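Local atomic coordinates of dTDP-4-dehydrorhamnose 3,5-epimerase (Sulfolobus tokodaii, PDB entry 2B9U), a protein that probably catalyses the 3,5-epimerization of dTDP-4-dehydro-6-deoxyglucose to dTDP-4-dehydro-beta-L-rhamnose on the pathway to dTDP-L-rhamnose. Residues P17-D22 with E105-L110; T47-S52 with D125-Y130; V83-R88 with S148-P153. One frame throughout, in Å; residues are numbered along the deposited sequence.

Contact 1 of 3, residues P17-D22 with E105-L110; sequences PKVFPD and ENHYML
Tyr108, whose ring is met by Pro17, donates its backbone N to Asn106 OD1 over 2.9 Å, and the bond closes an Asx turn just before strand 109-112. The N-H points fairly straight at the oxygen (163°), although the donor lies well above the plane of the side-chain carbonyl. The same turn puts Asn106 CB over the centre of the Tyr108 ring, 3.6 Å above its plane. Asn106 ND2 is held in turn by the carbonyl of Glu101, so both ends of the amide are engaged. Within the jelly-roll-like barrel this turn carries the chain from strand 97-103 to strand 109-112, which runs antiparallel to strand 12-22, and Met109 is backbone-bonded to Ile15 of that strand.

Between the two segments the contact is made by van der Waals packing. His107, in a left-handed backbone conformation (phi 53°), directs its carbonyl at the proline ring, and His107 O comes within 3.1 Å of Pro17 CG, with Pro17 CD almost as near. From the strand side arrives Met109: its chain bends at the last torsion (chi3 -82°), which brings CE to 3.8 Å from Pro17 CG. Tyr108 approaches differently, with Pro17 CD lying at the edge of its ring, 4.3 Å from Tyr108 CD1. The proline is therefore touched by a carbonyl, a methyl and an aromatic edge.

Farther along, Val19 points its CB toward the turn, and its side chain crosses that of His107 at about a right angle. The imidazole also meets the ring of Phe26 and packs on Met49 of the second subunit, which places this corner at the dimer interface. The branch of Val19 that makes the contact is CG2, which approaches the imidazole obliquely and stands 4.1 Å from His107 CD2.

Contact 2 of 3, residues T47-S52 with D125-Y130; sequences TNMSFS and DSIVIY
Ser50 and Tyr130 join their hydroxyls, OG to OH at 2.8 Å, across two antiparallel strands tied by three hydrogen-bonded pairs: Asn48 with Tyr130, Ser50 with Val128, and Ser52 with Ser126. The side chains of these pairs share one face of the sheet, the tightly packed one. There the Tyr130 ring lies along the neighbouring strand with its edge to the backbone, Asn48 O and Ser50 N both falling in the ring plane, while Val128 CG1 sits 3.9 Å above one face, offset toward the rim. Ser50 sets OG between its backbone N and carbonyl carbon (chi1 65°), within reach of the phenol. Phe120 of strand 116-122, in the other sheet, packs against Ser50, Val128 and Tyr130. A water bridges here, 2.7 Å from Ser50 OG and donating to Ser126 O at 3.0 Å.

On the reverse face, Met49 extends to place SD 3.7 Å from Ile127 CG2 and 4.0 Å from Ile129 CD1, so the sulfur rests against both isoleucines. At the far end of this face the contact becomes looser. Phe51 and Asp125 are both partly exposed and cross obliquely, with Asp125 OD2 at the ring edge 3.9 Å from Phe51 CZ and the carboxylate plane 87° from that of the ring. The other oxygen of Asp125 accepts from the backbone N of Lys54, and the Phe51 ring also meets Phe26 of the second subunit.

Residues 47-51 pair on their other side with a strand of the second subunit, so the sheet runs on through the dimer. Asn48 lies about 6 Å, side chain to side chain, from Tyr137, predicted to stack on the thymidine ring of the substrate; the arrangement is that of a cupin-type jelly roll whose sheet is shared between subunits beside a probable nucleotide site.

Contact 3 of 3, residues V83-R88 with S148-P153; sequences VAVDVR and SYIDWP
The loop between strand 142-144 and helix 161-164 lies against the five-stranded antiparallel sheet of the flattened barrel, and here its residues Tyr149, Ile150 and Trp152 pack on two valines of strand 79-86. That loop leaves a strand whose Cys144 is disulfide-bonded to Cys166. Val83 and Val85, two apart on strand 79-86, both point their CB toward the loop, and the interface is wholly apolar.

Val83 spreads its two methyls between two partners. CG1, anti to the backbone N (chi1 -177°), passes alongside Ile150 and reaches its CD1 at 3.7 Å. CG2 meets the far end of the indole obliquely, 3.5 Å from Trp152 CH2 and nearly as close to CZ3. Ile150 also braces the indole from within the loop: its CG2 rests 3.5 Å above the ring plane, over the centre. The opposite end of the tryptophan is fixed by a hydrogen bond from NE1 to the carbonyl of Tyr147, so the indole is held at its NE1 end and on one face. With an alanine here in place of Val83, both methyls would be missing, and the resulting gap would probably leave the outer ring of Trp152 and the tip of Ile150 freer to shift.

Val85 continues the row, its CG1 lying 3.9 Å from Tyr149 CE2 in an oblique approach. Tyr149, at the partly exposed border, sends its hydroxyl to the carbonyl of Gly95.

Just past Val85 the strand ends in an Asx turn at Asp86, doubled by a salt bridge. Arg88 grips the carboxylate side-on, NE to OD1 at 2.9 Å and NH2 to OD2 at 3.0 Å, while the backbone N of Arg88 reaches Asp86 OD1 from the face of the carboxylate plane opposite to NE.

Contacts 2 and 3 are buried, whereas contact 1 is only partly so and its centre lies about 17 Å from the centre of the chain. Contacts 1 and 2 reach the same seven-stranded sheet, their centres about 17 Å apart, and both touch the second subunit; contact 3, on the five-stranded sheet, touches no other chain. Their chemistry follows these places. Contact 2 joins neighbouring strands through a regular backbone ladder and a hydroxyl pair, contact 1 packs a proline and a valine against a turn, and contact 3 presses a loop on a strand with hydrocarbon alone. The two Asx turns stand at opposite ends of strands, before 109-112 and after 79-86.

Contact 1 of 3, residues P17-D22 with E105-L110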
loop_
_atom_site.group_PDB
_atom_site.type_symbol
_atom_site.label_atom_id
_atom_site.label_comp_id
_atom_site.label_asym_id
_atom_site.label_seq_id
_atom_site.Cartn_x
_atom_site.Cartn_y
_atom_site.Cartn_z
ATOM N N PRO A 17 1.881 -9.174 -10.518
ATOM C CA PRO A 17 3.251 -8.747 -10.229
ATOM C C PRO A 17 4.241 -9.905 -10.188
ATOM O O PRO A 17 3.840 -11.060 -10.187
ATOM C CB PRO A 17 3.120 -8.073 -8.849
ATOM C CG PRO A 17 1.972 -8.795 -8.170
ATOM C CD PRO A 17 1.093 -9.394 -9.287
ATOM N N LYS A 18 5.530 -9.605 -10.136
ATOM C CA LYS A 18 6.520 -10.659 -9.999
ATOM C C LYS A 18 6.991 -10.760 -8.566
ATOM O O LYS A 18 7.426 -9.773 -7.985
ATOM C CB LYS A 18 7.709 -10.425 -10.926
ATOM C CG LYS A 18 7.555 -11.114 -12.265
ATOM C CD LYS A 18 8.943 -11.466 -12.821
ATOM C CE LYS A 18 8.822 -12.024 -14.205
ATOM N NZ LYS A 18 8.406 -10.972 -15.167
ATOM N N VAL A 19 6.884 -11.967 -8.011
ATOM C CA VAL A 19 7.221 -12.234 -6.629
ATOM C C VAL A 19 8.559 -12.995 -6.590
ATOM O O VAL A 19 8.766 -13.979 -7.331
ATOM C CB VAL A 19 6.067 -13.006 -5.942
ATOM C CG1 VAL A 19 6.384 -13.350 -4.486
ATOM C CG2 VAL A 19 4.748 -12.216 -6.060
ATOM N N PHE A 20 9.457 -12.509 -5.737
ATOM C CA PHE A 20 10.796 -13.042 -5.589
ATOM C C PHE A 20 10.949 -13.570 -4.175
ATOM O O PHE A 20 11.141 -12.781 -3.231
ATOM C CB PHE A 20 11.856 -11.962 -5.846
ATOM C CG PHE A 20 11.749 -11.328 -7.191
ATOM C CD1 PHE A 20 10.892 -10.259 -7.409
ATOM C CD2 PHE A 20 12.487 -11.820 -8.260
ATOM C CE1 PHE A 20 10.779 -9.688 -8.686
ATOM C CE2 PHE A 20 12.380 -11.254 -9.532
ATOM C CZ PHE A 20 11.537 -10.186 -9.745
ATOM N N PRO A 21 10.846 -14.906 -4.028
ATOM C CA PRO A 21 10.999 -15.586 -2.758
ATOM C C PRO A 21 12.450 -15.972 -2.525
ATOM O O PRO A 21 13.153 -16.260 -3.483
ATOM C CB PRO A 21 10.116 -16.825 -2.937
ATOM C CG PRO A 21 10.294 -17.173 -4.410
ATOM C CD PRO A 21 10.517 -15.847 -5.126
ATOM N N ASP A 22 12.896 -15.923 -1.269
ATOM C CA ASP A 22 14.212 -16.428 -0.873
ATOM C C ASP A 22 14.127 -16.844 0.580
ATOM O O ASP A 22 13.018 -16.914 1.118
ATOM C CB ASP A 22 15.372 -15.438 -1.149
ATOM C CG ASP A 22 15.241 -14.091 -0.392
ATOM O OD1 ASP A 22 14.447 -13.952 0.575
ATOM O OD2 ASP A 22 15.970 -13.156 -0.775
ATOM N N GLU A 105 -1.928 -15.438 -1.894
ATOM C CA GLU A 105 -1.257 -16.515 -2.649
ATOM C C GLU A 105 -0.852 -16.030 -4.026
ATOM O O GLU A 105 0.247 -16.321 -4.486
ATOM C CB GLU A 105 -2.161 -17.756 -2.796
ATOM C CG GLU A 105 -1.736 -18.702 -3.944
ATOM C CD GLU A 105 -2.836 -19.661 -4.391
ATOM O OE1 GLU A 105 -3.176 -20.577 -3.617
ATOM O OE2 GLU A 105 -3.356 -19.499 -5.518
ATOM N N ASN A 106 -1.758 -15.307 -4.684
ATOM C CA ASN A 106 -1.496 -14.780 -6.023
ATOM C C ASN A 106 -0.876 -13.370 -6.062
ATOM O O ASN A 106 -0.119 -13.050 -6.986
ATOM C CB ASN A 106 -2.709 -14.927 -6.981
ATOM C CG ASN A 106 -3.981 -14.136 -6.559
ATOM O OD1 ASN A 106 -3.946 -13.105 -5.879
ATOM N ND2 ASN A 106 -5.127 -14.619 -7.044
ATOM N N HIS A 107 -1.169 -12.565 -5.038
ATOM C CA HIS A 107 -0.799 -11.143 -5.005
ATOM C C HIS A 107 -1.269 -10.375 -6.241
ATOM O O HIS A 107 -0.671 -9.369 -6.614
ATOM C CB HIS A 107 0.715 -10.946 -4.798
ATOM C CG HIS A 107 1.196 -11.374 -3.451
ATOM N ND1 HIS A 107 0.918 -10.665 -2.301
ATOM C CD2 HIS A 107 1.913 -12.451 -3.065
ATOM C CE1 HIS A 107 1.447 -11.287 -1.264
ATOM N NE2 HIS A 107 2.052 -12.377 -1.700
ATOM N N TYR A 108 -2.340 -10.859 -6.878
ATOM C CA TYR A 108 -2.957 -10.141 -8.008
ATOM C C TYR A 108 -3.734 -8.909 -7.551
ATOM O O TYR A 108 -4.191 -8.812 -6.385
ATOM C CB TYR A 108 -3.919 -11.042 -8.814
ATOM C CG TYR A 108 -3.309 -12.247 -9.526
ATOM C CD1 TYR A 108 -1.953 -12.318 -9.806
ATOM C CD2 TYR A 108 -4.118 -13.295 -9.947
ATOM C CE1 TYR A 108 -1.405 -13.419 -10.468
ATOM C CE2 TYR A 108 -3.585 -14.395 -10.615
ATOM C CZ TYR A 108 -2.232 -14.451 -10.872
ATOM O OH TYR A 108 -1.706 -15.552 -11.526
ATOM N N MET A 109 -3.892 -7.986 -8.496
ATOM C CA MET A 109 -4.543 -6.705 -8.275
ATOM C C MET A 109 -5.592 -6.514 -9.353
ATOM O O MET A 109 -5.443 -7.026 -10.450
ATOM C CB MET A 109 -3.522 -5.565 -8.387
ATOM C CG MET A 109 -2.590 -5.406 -7.186
ATOM S SD MET A 109 -1.165 -4.390 -7.612
ATOM C CE MET A 109 -0.116 -5.624 -8.397
ATOM N N LEU A 110 -6.635 -5.765 -9.027
ATOM C CA LEU A 110 -7.662 -5.363 -9.982
ATOM C C LEU A 110 -7.640 -3.855 -10.050
ATOM O O LEU A 110 -7.792 -3.173 -9.006
ATOM C CB LEU A 110 -9.045 -5.745 -9.467
ATOM C CG LEU A 110 -10.021 -6.705 -10.126
ATOM C CD1 LEU A 110 -11.409 -6.116 -9.941
ATOM C CD2 LEU A 110 -9.724 -6.966 -11.599
#

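Contact 2 of 3, residues T47-S52 with D125-Y130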
loop_
_atom_site.group_PDB
_atom_site.type_symbol
_atom_site.label_atom_id
_atom_site.label_comp_id
_atom_site.label_asym_id
_atom_site.label_seq_id
_atom_site.Cartn_x
_atom_site.Cartn_y
_atom_site.Cartn_z
ATOM N N THR A 47 -4.347 6.302 -0.346
ATOM C CA THR A 47 -4.290 4.858 -0.082
ATOM C C THR A 47 -5.067 4.545 1.194
ATOM O O THR A 47 -4.866 5.178 2.243
ATOM C CB THR A 47 -2.827 4.346 -0.074
ATOM O OG1 THR A 47 -2.264 4.574 -1.367
ATOM C CG2 THR A 47 -2.723 2.841 0.235
ATOM N N ASN A 48 -5.998 3.609 1.094
ATOM C CA ASN A 48 -6.752 3.141 2.259
ATOM C C ASN A 48 -6.399 1.692 2.597
ATOM O O ASN A 48 -5.828 0.984 1.766
ATOM C CB ASN A 48 -8.261 3.240 2.003
ATOM C CG ASN A 48 -8.767 4.683 1.926
ATOM O OD1 ASN A 48 -8.101 5.611 2.365
ATOM N ND2 ASN A 48 -9.965 4.859 1.397
ATOM N N MET A 49 -6.770 1.267 3.807
ATOM C CA MET A 49 -6.620 -0.116 4.242
ATOM C C MET A 49 -7.786 -0.548 5.106
ATOM O O MET A 49 -8.264 0.203 5.956
ATOM C CB MET A 49 -5.302 -0.326 5.009
ATOM C CG MET A 49 -5.034 -1.799 5.391
ATOM S SD MET A 49 -3.433 -2.094 6.164
ATOM C CE MET A 49 -3.921 -2.437 7.841
ATOM N N SER A 50 -8.258 -1.769 4.869
ATOM C CA SER A 50 -9.265 -2.371 5.735
ATOM C C SER A 50 -8.825 -3.747 6.161
ATOM O O SER A 50 -8.107 -4.436 5.422
ATOM C CB SER A 50 -10.633 -2.444 5.055
ATOM O OG SER A 50 -10.628 -3.314 3.938
ATOM N N PHE A 51 -9.244 -4.135 7.364
ATOM C CA PHE A 51 -9.161 -5.509 7.793
ATOM C C PHE A 51 -10.592 -6.034 7.927
ATOM O O PHE A 51 -11.433 -5.409 8.560
ATOM C CB PHE A 51 -8.415 -5.632 9.119
ATOM C CG PHE A 51 -8.589 -6.972 9.777
ATOM C CD1 PHE A 51 -8.014 -8.124 9.207
ATOM C CD2 PHE A 51 -9.340 -7.099 10.939
ATOM C CE1 PHE A 51 -8.186 -9.375 9.800
ATOM C CE2 PHE A 51 -9.509 -8.342 11.533
ATOM C CZ PHE A 51 -8.928 -9.484 10.963
ATOM N N SER A 52 -10.864 -7.174 7.309
ATOM C CA SER A 52 -12.201 -7.715 7.266
ATOM C C SER A 52 -12.166 -9.153 7.749
ATOM O O SER A 52 -11.403 -9.964 7.238
ATOM C CB SER A 52 -12.768 -7.625 5.839
ATOM O OG SER A 52 -12.667 -6.285 5.347
ATOM N N ASP A 125 -10.213 -14.065 6.867
ATOM C CA ASP A 125 -9.785 -12.804 7.483
ATOM C C ASP A 125 -8.778 -12.192 6.533
ATOM O O ASP A 125 -7.789 -12.850 6.193
ATOM C CB ASP A 125 -9.103 -13.058 8.833
ATOM C CG ASP A 125 -10.089 -13.285 9.975
ATOM O OD1 ASP A 125 -11.300 -13.458 9.727
ATOM O OD2 ASP A 125 -9.630 -13.285 11.141
ATOM N N SER A 126 -9.041 -10.961 6.089
ATOM C CA SER A 126 -8.276 -10.332 4.999
ATOM C C SER A 126 -7.904 -8.865 5.217
ATOM O O SER A 126 -8.707 -8.071 5.728
ATOM C CB SER A 126 -9.062 -10.389 3.683
ATOM O OG SER A 126 -9.310 -11.714 3.290
ATOM N N ILE A 127 -6.694 -8.531 4.786
ATOM C CA ILE A 127 -6.242 -7.152 4.659
ATOM C C ILE A 127 -6.298 -6.749 3.203
ATOM O O ILE A 127 -5.634 -7.353 2.325
ATOM C CB ILE A 127 -4.803 -6.954 5.191
ATOM C CG1 ILE A 127 -4.738 -7.276 6.689
ATOM C CG2 ILE A 127 -4.324 -5.521 4.943
ATOM C CD1 ILE A 127 -3.351 -7.650 7.160
ATOM N N VAL A 128 -7.085 -5.714 2.958
ATOM C CA VAL A 128 -7.223 -5.145 1.640
ATOM C C VAL A 128 -6.605 -3.751 1.664
ATOM O O VAL A 128 -6.828 -2.976 2.609
ATOM C CB VAL A 128 -8.728 -5.129 1.217
ATOM C CG1 VAL A 128 -8.952 -4.450 -0.123
ATOM C CG2 VAL A 128 -9.257 -6.545 1.179
ATOM N N ILE A 129 -5.805 -3.471 0.642
ATOM C CA ILE A 129 -5.249 -2.149 0.362
ATOM C C ILE A 129 -5.953 -1.591 -0.860
ATOM O O ILE A 129 -6.126 -2.284 -1.872
ATOM C CB ILE A 129 -3.719 -2.210 0.079
ATOM C CG1 ILE A 129 -2.999 -2.981 1.187
ATOM C CG2 ILE A 129 -3.127 -0.794 -0.138
ATOM C CD1 ILE A 129 -2.471 -2.186 2.328
ATOM N N TYR A 130 -6.373 -0.334 -0.762
ATOM C CA TYR A 130 -7.003 0.344 -1.896
ATOM C C TYR A 130 -6.093 1.477 -2.366
ATOM O O TYR A 130 -5.876 2.441 -1.617
ATOM C CB TYR A 130 -8.361 0.941 -1.482
ATOM C CG TYR A 130 -9.284 0.110 -0.598
ATOM C CD1 TYR A 130 -8.949 -0.203 0.724
ATOM C CD2 TYR A 130 -10.533 -0.304 -1.069
ATOM C CE1 TYR A 130 -9.827 -0.931 1.543
ATOM C CE2 TYR A 130 -11.421 -1.029 -0.259
ATOM C CZ TYR A 130 -11.056 -1.342 1.041
ATOM O OH TYR A 130 -11.926 -2.049 1.843
HETATM O O HOH W 1 -10.421 -5.975 4.354
#

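Contact 3 of 3, residues V83-R88 with S148-P153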
loop_
_atom_site.group_PDB
_atom_site.type_symbol
_atom_site.label_atom_id
_atom_site.label_comp_id
_atom_site.label_asym_id
_atom_site.label_seq_id
_atom_site.Cartn_x
_atom_site.Cartn_y
_atom_site.Cartn_z
ATOM N N VAL A 83 -15.423 -7.589 -6.616
ATOM C CA VAL A 83 -16.417 -7.360 -7.666
ATOM C C VAL A 83 -16.433 -5.887 -8.090
ATOM O O VAL A 83 -16.274 -4.990 -7.250
ATOM C CB VAL A 83 -17.846 -7.771 -7.200
ATOM C CG1 VAL A 83 -18.852 -7.594 -8.316
ATOM C CG2 VAL A 83 -17.864 -9.208 -6.692
ATOM N N ALA A 84 -16.594 -5.651 -9.396
ATOM C CA ALA A 84 -16.791 -4.311 -9.962
ATOM C C ALA A 84 -18.033 -4.336 -10.832
ATOM O O ALA A 84 -18.142 -5.193 -11.694
ATOM C CB ALA A 84 -15.606 -3.929 -10.798
ATOM N N VAL A 85 -18.937 -3.381 -10.638
ATOM C CA VAL A 85 -20.219 -3.361 -11.346
ATOM C C VAL A 85 -20.341 -2.083 -12.173
ATOM O O VAL A 85 -20.211 -0.983 -11.621
ATOM C CB VAL A 85 -21.420 -3.448 -10.354
ATOM C CG1 VAL A 85 -22.750 -3.436 -11.110
ATOM C CG2 VAL A 85 -21.325 -4.711 -9.482
ATOM N N ASP A 86 -20.565 -2.223 -13.485
ATOM C CA ASP A 86 -20.773 -1.050 -14.352
ATOM C C ASP A 86 -22.048 -0.355 -13.961
ATOM O O ASP A 86 -23.136 -0.924 -14.118
ATOM C CB ASP A 86 -20.832 -1.437 -15.833
ATOM C CG ASP A 86 -20.735 -0.227 -16.777
ATOM O OD1 ASP A 86 -20.899 0.933 -16.347
ATOM O OD2 ASP A 86 -20.474 -0.445 -17.976
ATOM N N VAL A 87 -21.917 0.859 -13.431
ATOM C CA VAL A 87 -23.072 1.660 -13.026
ATOM C C VAL A 87 -23.187 2.961 -13.845
ATOM O O VAL A 87 -23.759 3.956 -13.384
ATOM C CB VAL A 87 -23.092 1.962 -11.486
ATOM C CG1 VAL A 87 -23.167 0.669 -10.672
ATOM C CG2 VAL A 87 -21.901 2.846 -11.058
ATOM N N ARG A 88 -22.626 2.940 -15.052
ATOM C CA ARG A 88 -22.820 4.019 -16.030
ATOM C C ARG A 88 -24.051 3.700 -16.879
ATOM O O ARG A 88 -24.042 2.762 -17.677
ATOM C CB ARG A 88 -21.586 4.161 -16.930
ATOM C CG ARG A 88 -20.285 4.398 -16.193
ATOM C CD ARG A 88 -19.080 4.152 -17.079
ATOM N NE ARG A 88 -18.922 2.743 -17.430
ATOM C CZ ARG A 88 -17.892 2.251 -18.108
ATOM N NH1 ARG A 88 -16.919 3.057 -18.516
ATOM N NH2 ARG A 88 -17.821 0.953 -18.373
ATOM N N SER A 148 -26.623 -7.106 -2.341
ATOM C CA SER A 148 -27.541 -8.186 -2.740
ATOM C C SER A 148 -27.648 -8.353 -4.256
ATOM O O SER A 148 -28.261 -9.307 -4.744
ATOM C CB SER A 148 -28.937 -7.951 -2.171
ATOM O OG SER A 148 -29.537 -6.775 -2.696
ATOM N N TYR A 149 -27.071 -7.405 -4.989
ATOM C CA TYR A 149 -26.980 -7.487 -6.441
ATOM C C TYR A 149 -26.158 -8.696 -6.861
ATOM O O TYR A 149 -26.323 -9.221 -7.955
ATOM C CB TYR A 149 -26.360 -6.212 -6.993
ATOM C CG TYR A 149 -26.464 -6.099 -8.488
ATOM C CD1 TYR A 149 -27.688 -5.816 -9.105
ATOM C CD2 TYR A 149 -25.336 -6.277 -9.294
ATOM C CE1 TYR A 149 -27.783 -5.723 -10.478
ATOM C CE2 TYR A 149 -25.422 -6.176 -10.666
ATOM C CZ TYR A 149 -26.643 -5.899 -11.250
ATOM O OH TYR A 149 -26.715 -5.792 -12.608
ATOM N N ILE A 150 -25.298 -9.145 -5.949
ATOM C CA ILE A 150 -24.306 -10.165 -6.199
ATOM C C ILE A 150 -24.627 -11.378 -5.357
ATOM O O ILE A 150 -25.128 -11.256 -4.236
ATOM C CB ILE A 150 -22.878 -9.625 -5.841
ATOM C CG1 ILE A 150 -22.493 -8.434 -6.748
ATOM C CG2 ILE A 150 -21.824 -10.728 -5.876
ATOM C CD1 ILE A 150 -22.345 -8.771 -8.249
ATOM N N ASP A 151 -24.321 -12.553 -5.899
ATOM C CA ASP A 151 -24.458 -13.803 -5.176
ATOM C C ASP A 151 -23.090 -14.118 -4.562
ATOM O O ASP A 151 -22.146 -14.463 -5.261
ATOM C CB ASP A 151 -24.940 -14.895 -6.156
ATOM C CG ASP A 151 -25.231 -16.225 -5.481
ATOM O OD1 ASP A 151 -25.425 -16.275 -4.251
ATOM O OD2 ASP A 151 -25.270 -17.240 -6.197
ATOM N N TRP A 152 -22.988 -13.936 -3.248
ATOM C CA TRP A 152 -21.751 -14.094 -2.486
ATOM C C TRP A 152 -21.670 -15.520 -1.948
ATOM O O TRP A 152 -22.702 -16.093 -1.599
ATOM C CB TRP A 152 -21.737 -13.104 -1.315
ATOM C CG TRP A 152 -21.817 -11.639 -1.739
ATOM C CD1 TRP A 152 -22.895 -10.806 -1.621
ATOM C CD2 TRP A 152 -20.779 -10.865 -2.347
ATOM N NE1 TRP A 152 -22.596 -9.567 -2.121
ATOM C CE2 TRP A 152 -21.300 -9.567 -2.565
ATOM C CE3 TRP A 152 -19.456 -11.137 -2.721
ATOM C CZ2 TRP A 152 -20.542 -8.541 -3.140
ATOM C CZ3 TRP A 152 -18.705 -10.115 -3.295
ATOM C CH2 TRP A 152 -19.254 -8.834 -3.504
ATOM N N PRO A 153 -20.450 -16.097 -1.878
ATOM C CA PRO A 153 -20.331 -17.515 -1.466
ATOM C C PRO A 153 -20.518 -17.822 0.030
ATOM O O PRO A 153 -20.967 -18.920 0.378
ATOM C CB PRO A 153 -18.925 -17.910 -1.940
ATOM C CG PRO A 153 -18.164 -16.627 -1.986
ATOM C CD PRO A 153 -19.146 -15.498 -2.212
#